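Local coordinates for protein Fdc1 (Candida dubliniensis, PDB 4ZAD) that probably catalyses the reversible decarboxylation of aromatic acrylic acids such as cinnamic, coumaric and ferulic acid to vinyl products, with a prenylated flavin cofactor, at residues Asn66-Leu71 with Leu143-Leu148; Asp279-Glu284 with Thr301-Arg306. All blocks are in the same frame, centred on the assembly; numbering follows the deposited sequence.

Interaction 1: Asn66-Leu71 with Leu143-Leu148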
loop_
_atom_site.group_PDB
_atom_site.type_symbol
_atom_site.label_atom_id
_atom_site.label_comp_id
_atom_site.label_asym_id
_atom_site.label_seq_id
_atom_site.Cartn_x
_atom_site.Cartn_y
_atom_site.Cartn_z
ATOM N N ASN A 66 40.125 18.826 6.455
ATOM C CA ASN A 66 40.065 17.451 5.962
ATOM C C ASN A 66 38.991 16.540 6.575
ATOM O O ASN A 66 38.611 15.567 5.957
ATOM C CB ASN A 66 41.433 16.787 6.172
ATOM C CG ASN A 66 42.494 17.319 5.244
ATOM O OD1 ASN A 66 43.652 17.420 5.620
ATOM N ND2 ASN A 66 42.112 17.641 4.024
ATOM N N LEU A 67 38.534 16.832 7.787
ATOM C CA LEU A 67 37.654 15.923 8.529
ATOM C C LEU A 67 36.391 16.616 9.011
ATOM O O LEU A 67 36.492 17.552 9.819
ATOM C CB LEU A 67 38.384 15.401 9.777
ATOM C CG LEU A 67 39.526 14.443 9.488
ATOM C CD1 LEU A 67 40.363 14.138 10.739
ATOM C CD2 LEU A 67 38.897 13.179 8.903
ATOM N N PHE A 68 35.207 16.234 8.505
ATOM C CA PHE A 68 35.004 15.613 7.182
ATOM C C PHE A 68 33.753 16.276 6.597
ATOM O O PHE A 68 33.040 17.006 7.314
ATOM C CB PHE A 68 34.818 14.099 7.273
ATOM C CG PHE A 68 33.998 13.665 8.439
ATOM C CD1 PHE A 68 32.621 13.768 8.407
ATOM C CD2 PHE A 68 34.607 13.158 9.571
ATOM C CE1 PHE A 68 31.850 13.392 9.496
ATOM C CE2 PHE A 68 33.865 12.776 10.671
ATOM C CZ PHE A 68 32.481 12.896 10.650
ATOM N N ARG A 69 33.519 16.057 5.306
ATOM C CA ARG A 69 32.239 16.411 4.662
ATOM C C ARG A 69 31.328 15.217 4.788
ATOM O O ARG A 69 31.789 14.133 5.122
ATOM C CB ARG A 69 32.414 16.689 3.163
ATOM C CG ARG A 69 33.064 18.042 2.824
ATOM C CD ARG A 69 34.314 17.904 1.932
ATOM N NE ARG A 69 34.014 17.772 0.502
ATOM C CZ ARG A 69 34.860 17.282 -0.405
ATOM N NH1 ARG A 69 36.054 16.833 -0.060
ATOM N NH2 ARG A 69 34.506 17.215 -1.674
ATOM N N ILE A 70 30.048 15.403 4.483
ATOM C CA ILE A 70 29.082 14.293 4.452
ATOM C C ILE A 70 28.372 14.183 3.099
ATOM O O ILE A 70 27.845 15.174 2.596
ATOM C CB ILE A 70 28.047 14.390 5.605
ATOM C CG1 ILE A 70 28.759 14.170 6.951
ATOM C CG2 ILE A 70 26.893 13.350 5.413
ATOM C CD1 ILE A 70 27.896 14.499 8.163
ATOM N N LEU A 71 28.392 12.991 2.489
ATOM C CA LEU A 71 27.483 12.680 1.375
ATOM C C LEU A 71 26.299 11.985 1.998
ATOM O O LEU A 71 26.479 11.061 2.785
ATOM C CB LEU A 71 28.126 11.740 0.357
ATOM C CG LEU A 71 27.218 11.347 -0.806
ATOM C CD1 LEU A 71 26.760 12.579 -1.558
ATOM C CD2 LEU A 71 27.892 10.372 -1.749
ATOM N N LEU A 143 34.763 15.661 16.047
ATOM C CA LEU A 143 34.373 15.523 14.629
ATOM C C LEU A 143 32.881 15.852 14.422
ATOM O O LEU A 143 32.081 15.735 15.348
ATOM C CB LEU A 143 34.716 14.115 14.132
ATOM C CG LEU A 143 36.208 13.743 14.221
ATOM C CD1 LEU A 143 36.439 12.289 13.778
ATOM C CD2 LEU A 143 37.010 14.702 13.396
ATOM N N PRO A 144 32.500 16.264 13.208
ATOM C CA PRO A 144 31.121 16.601 12.913
ATOM C C PRO A 144 30.291 15.358 12.592
ATOM O O PRO A 144 29.855 15.150 11.442
ATOM C CB PRO A 144 31.252 17.502 11.706
ATOM C CG PRO A 144 32.409 16.977 10.991
ATOM C CD PRO A 144 33.318 16.331 11.992
ATOM N N VAL A 145 30.077 14.565 13.640
ATOM C CA VAL A 145 29.288 13.348 13.610
ATOM C C VAL A 145 27.880 13.803 13.880
ATOM O O VAL A 145 27.640 14.552 14.829
ATOM C CB VAL A 145 29.786 12.358 14.699
ATOM C CG1 VAL A 145 28.926 11.102 14.782
ATOM C CG2 VAL A 145 31.250 12.008 14.442
ATOM N N PRO A 146 26.943 13.394 13.037
ATOM C CA PRO A 146 25.577 13.894 13.163
ATOM C C PRO A 146 24.767 13.261 14.278
ATOM O O PRO A 146 25.008 12.098 14.624
ATOM C CB PRO A 146 24.939 13.509 11.828
ATOM C CG PRO A 146 25.741 12.368 11.320
ATOM C CD PRO A 146 27.131 12.567 11.830
ATOM N N LEU A 147 23.797 14.017 14.806
ATOM C CA LEU A 147 22.700 13.454 15.581
ATOM C C LEU A 147 21.487 13.381 14.640
ATOM O O LEU A 147 20.742 14.370 14.385
ATOM C CB LEU A 147 22.406 14.302 16.803
ATOM C CG LEU A 147 21.405 13.738 17.816
ATOM C CD1 LEU A 147 22.139 12.896 18.829
ATOM C CD2 LEU A 147 20.656 14.873 18.511
ATOM N N LEU A 148 21.303 12.184 14.105
ATOM C CA LEU A 148 20.476 11.993 12.940
ATOM C C LEU A 148 18.999 12.133 13.254
ATOM O O LEU A 148 18.251 12.721 12.454
ATOM C CB LEU A 148 20.771 10.624 12.329
ATOM C CG LEU A 148 22.129 10.546 11.673
ATOM C CD1 LEU A 148 22.455 9.119 11.244
ATOM C CD2 LEU A 148 22.119 11.546 10.466
#
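Phe68 lies against Pro144, a worked example of proline CH-pi packing with no hydrogen bond between the segments. The proline presents CD over one face of the benzene ring, 3.9 Å from the Phe68 centroid and 17° off the ring normal, displaced toward the rim. At the same ring, Pro144 O comes to 3.3 Å from Phe68 CE1, while CB of Leu143 meets CE2 obliquely at 3.8 Å. Val145 CG2 sits near the ring plane, touching CZ at the edge. The phenyl group reaches this position because CG of Phe68, which follows a cis peptide bond, lies between its backbone N and carbonyl carbon (chi1 39°). Pro144 is the centre of an inverse gamma turn, closed by a weak bond from Val145 N to Leu143 O, and the turn brings the proline ring and its carbonyl together onto the phenyl group.

Away from this dense centre the contact thins. At one end, Leu143 CD2 rests on Leu67 CB at 3.9 Å; at the other, Ile70 reaches across with CD1, 3.9 Å from Pro144 O and a little farther from Pro146 CD. All the touching residues are buried, so the contrast is one of packing within the interior; solvent is approached at the margins, by partly exposed Arg69, whose CB points away from the loop, and Leu147. Next to the latter, Leu148 O accepts a hydrogen bond from Tyr496 OH of the second subunit. Leu67 O is gripped by Gln57 NE2 and Asn61 ND2, and Met270 and Met318 also touch the Phe68 side chain. The arrangement is apolar packing of a proline-rich loop on strand 69-71 and the residues leading into it, joining the N-terminal and Rift-related regions of the UbiD fold.

Interaction 2: Asp279-Glu284 with Thr301-Arg306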
loop_
_atom_site.group_PDB
_atom_site.type_symbol
_atom_site.label_atom_id
_atom_site.label_comp_id
_atom_site.label_asym_id
_atom_site.label_seq_id
_atom_site.Cartn_x
_atom_site.Cartn_y
_atom_site.Cartn_z
ATOM N N ASP A 279 34.453 -7.871 25.899
ATOM C CA ASP A 279 34.542 -8.085 27.323
ATOM C C ASP A 279 34.030 -6.890 28.098
ATOM O O ASP A 279 33.980 -6.925 29.321
ATOM C CB ASP A 279 36.006 -8.303 27.731
ATOM C CG ASP A 279 36.536 -9.648 27.339
ATOM O OD1 ASP A 279 35.872 -10.383 26.573
ATOM O OD2 ASP A 279 37.641 -9.980 27.835
ATOM N N THR A 280 33.699 -5.804 27.418
ATOM C CA THR A 280 33.161 -4.651 28.156
ATOM C C THR A 280 31.922 -4.156 27.449
ATOM O O THR A 280 31.971 -3.858 26.279
ATOM C CB THR A 280 34.179 -3.473 28.380
ATOM O OG1 THR A 280 33.759 -2.314 27.658
ATOM C CG2 THR A 280 35.626 -3.848 28.006
ATOM N N LEU A 281 30.825 -4.080 28.182
ATOM C CA LEU A 281 29.586 -3.586 27.655
ATOM C C LEU A 281 29.453 -2.113 27.961
ATOM O O LEU A 281 29.922 -1.656 29.007
ATOM C CB LEU A 281 28.433 -4.352 28.270
ATOM C CG LEU A 281 28.472 -5.836 27.950
ATOM C CD1 LEU A 281 27.224 -6.525 28.538
ATOM C CD2 LEU A 281 28.658 -6.099 26.395
ATOM N N VAL A 282 28.844 -1.367 27.038
ATOM C CA VAL A 282 28.549 0.052 27.240
ATOM C C VAL A 282 27.140 0.369 26.675
ATOM O O VAL A 282 26.561 -0.453 25.938
ATOM C CB VAL A 282 29.635 0.977 26.589
ATOM C CG1 VAL A 282 31.022 0.605 27.034
ATOM C CG2 VAL A 282 29.548 0.945 25.064
ATOM N N ARG A 283 26.597 1.544 27.010
ATOM C CA ARG A 283 25.270 1.965 26.544
ATOM C C ARG A 283 25.339 2.343 25.075
ATOM O O ARG A 283 26.174 3.169 24.725
ATOM C CB ARG A 283 24.795 3.173 27.372
ATOM C CG ARG A 283 23.330 3.689 27.131
ATOM C CD ARG A 283 22.927 4.824 28.189
ATOM N N GLU A 284 24.509 1.718 24.226
ATOM C CA GLU A 284 24.351 2.142 22.815
ATOM C C GLU A 284 22.895 2.442 22.483
ATOM O O GLU A 284 21.945 1.711 22.761
ATOM C CB GLU A 284 25.089 1.264 21.766
ATOM C CG GLU A 284 24.331 0.201 21.026
ATOM C CD GLU A 284 23.465 0.633 19.827
ATOM O OE1 GLU A 284 23.906 1.299 18.829
ATOM O OE2 GLU A 284 22.292 0.214 19.884
ATOM N N THR A 301 22.822 -2.534 26.296
ATOM C CA THR A 301 24.275 -2.514 26.334
ATOM C C THR A 301 24.858 -3.259 25.164
ATOM O O THR A 301 24.286 -4.262 24.743
ATOM C CB THR A 301 24.785 -3.209 27.595
ATOM O OG1 THR A 301 24.291 -4.566 27.655
ATOM C CG2 THR A 301 24.340 -2.424 28.807
ATOM N N GLN A 302 26.012 -2.802 24.679
ATOM C CA GLN A 302 26.641 -3.397 23.495
ATOM C C GLN A 302 28.177 -3.298 23.614
ATOM O O GLN A 302 28.705 -2.437 24.340
ATOM C CB GLN A 302 26.126 -2.724 22.173
ATOM C CG GLN A 302 24.648 -3.005 21.754
ATOM C CD GLN A 302 24.362 -4.452 21.394
ATOM O OE1 GLN A 302 23.302 -5.002 21.732
ATOM N NE2 GLN A 302 25.315 -5.093 20.718
ATOM N N PRO A 303 28.908 -4.179 22.897
ATOM C CA PRO A 303 30.378 -4.193 22.971
ATOM C C PRO A 303 31.030 -2.882 22.535
ATOM O O PRO A 303 30.343 -1.988 22.026
ATOM C CB PRO A 303 30.789 -5.351 22.037
ATOM C CG PRO A 303 29.633 -5.901 21.485
ATOM C CD PRO A 303 28.400 -5.342 22.152
ATOM N N LEU A 304 32.338 -2.778 22.734
ATOM C CA LEU A 304 33.032 -1.504 22.540
ATOM C C LEU A 304 34.192 -1.650 21.624
ATOM O O LEU A 304 35.056 -2.494 21.877
ATOM C CB LEU A 304 33.569 -0.949 23.869
ATOM C CG LEU A 304 34.143 0.458 23.809
ATOM C CD1 LEU A 304 33.089 1.483 23.298
ATOM C CD2 LEU A 304 34.669 0.855 25.203
ATOM N N TYR A 305 34.207 -0.816 20.582
ATOM C CA TYR A 305 35.286 -0.783 19.612
ATOM C C TYR A 305 36.214 0.325 20.018
ATOM O O TYR A 305 35.813 1.492 20.028
ATOM C CB TYR A 305 34.773 -0.464 18.213
ATOM C CG TYR A 305 33.834 -1.458 17.574
ATOM C CD1 TYR A 305 32.490 -1.452 17.871
ATOM C CD2 TYR A 305 34.281 -2.351 16.595
ATOM C CE1 TYR A 305 31.614 -2.320 17.258
ATOM C CE2 TYR A 305 33.402 -3.238 15.967
ATOM C CZ TYR A 305 32.070 -3.202 16.304
ATOM O OH TYR A 305 31.170 -4.058 15.695
ATOM N N ARG A 306 37.452 -0.026 20.329
ATOM C CA ARG A 306 38.429 0.934 20.793
ATOM C C ARG A 306 39.253 1.256 19.610
ATOM O O ARG A 306 39.943 0.394 19.110
ATOM C CB ARG A 306 39.305 0.331 21.871
ATOM C CG ARG A 306 38.510 -0.329 23.029
ATOM C CD ARG A 306 39.462 -0.835 24.180
ATOM N NE ARG A 306 38.705 -1.336 25.316
ATOM C CZ ARG A 306 38.176 -0.571 26.274
ATOM N NH1 ARG A 306 38.330 0.766 26.245
ATOM N NH2 ARG A 306 37.473 -1.149 27.268
#
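Val282 O is approached by two donors from the neighbouring strand: the amide N of Gln302 at 2.7 Å and, as a CA-H...O contact, Thr301 CA at 3.1 Å. The hydrogen bond from Gln302 N is fairly straight, 156° at the hydrogen, and lies in the carbonyl plane. Its return partner, Val282 N to Gln302 O at 2.9 Å, is about as straight at the hydrogen, but its donor stands 29° from the plane of the accepting carbonyl. Together the two bonds make Val282 and Gln302 an antiparallel hydrogen-bonded pair. Arg283 and Thr301 follow as a non-hydrogen-bonded pair with diverging side chains. The strands cross steeply. Pairing continues past the segment through a backbone bond of Glu284 with His300, while toward Thr280 side chains take over.

Val282 sends CG2 between its own N and carbonyl carbon, bringing that methyl within 4.0 Å of Leu304 CD1; the two side chains meet at about a right angle, and His183 touches both. Farther along, extended Arg306 brings NH2 to 3.4 Å from Thr280 CG2, the methyl lying at the edge of the guanidinium; Leu304 CD2 lies over one face near the rim. The polar end of Arg306 is held by Asp277, in a salt bridge from NE. On the exposed flank Leu281 lies obliquely across Thr301, CD1 3.6 Å from OG1 and CB against CB.

At the opposite end of strand 280-284, the aliphatic parts of Glu284 and Gln302 run side by side and point the same way. The bend in Glu284 (chi2 80°) turns its carboxylate to Arg179, a residue that binds the prenylated flavin, in a salt bridge through OE2. With the predicted proton donor Glu289 nearby, this is consistent with the Glu-Arg-Glu network of UbiD-type decarboxylases.

In the fold
Interactions 1 and 2 are separate along the chain and in space: their centres are 22 Å apart, their nearest atoms about 11 Å, and they do not touch. Shared strands connect them. Strand 300-312 pairs with 280-284 in interaction 2 and, near its other end, sets Tyr312 against Leu67 of interaction 1; strand 270-277 likewise contributes Met270 to one and Asp277 to the other. Their relation to the cofactor differs. The Glu284 side chain lies about 7 Å from the prenylated flavin and about 8 Å from that of the predicted proton donor Glu289. Interaction 1 is more remote, with the Pro146 side chain about 11 Å from the flavin and that of Val145 about 11 Å from that of Arg179.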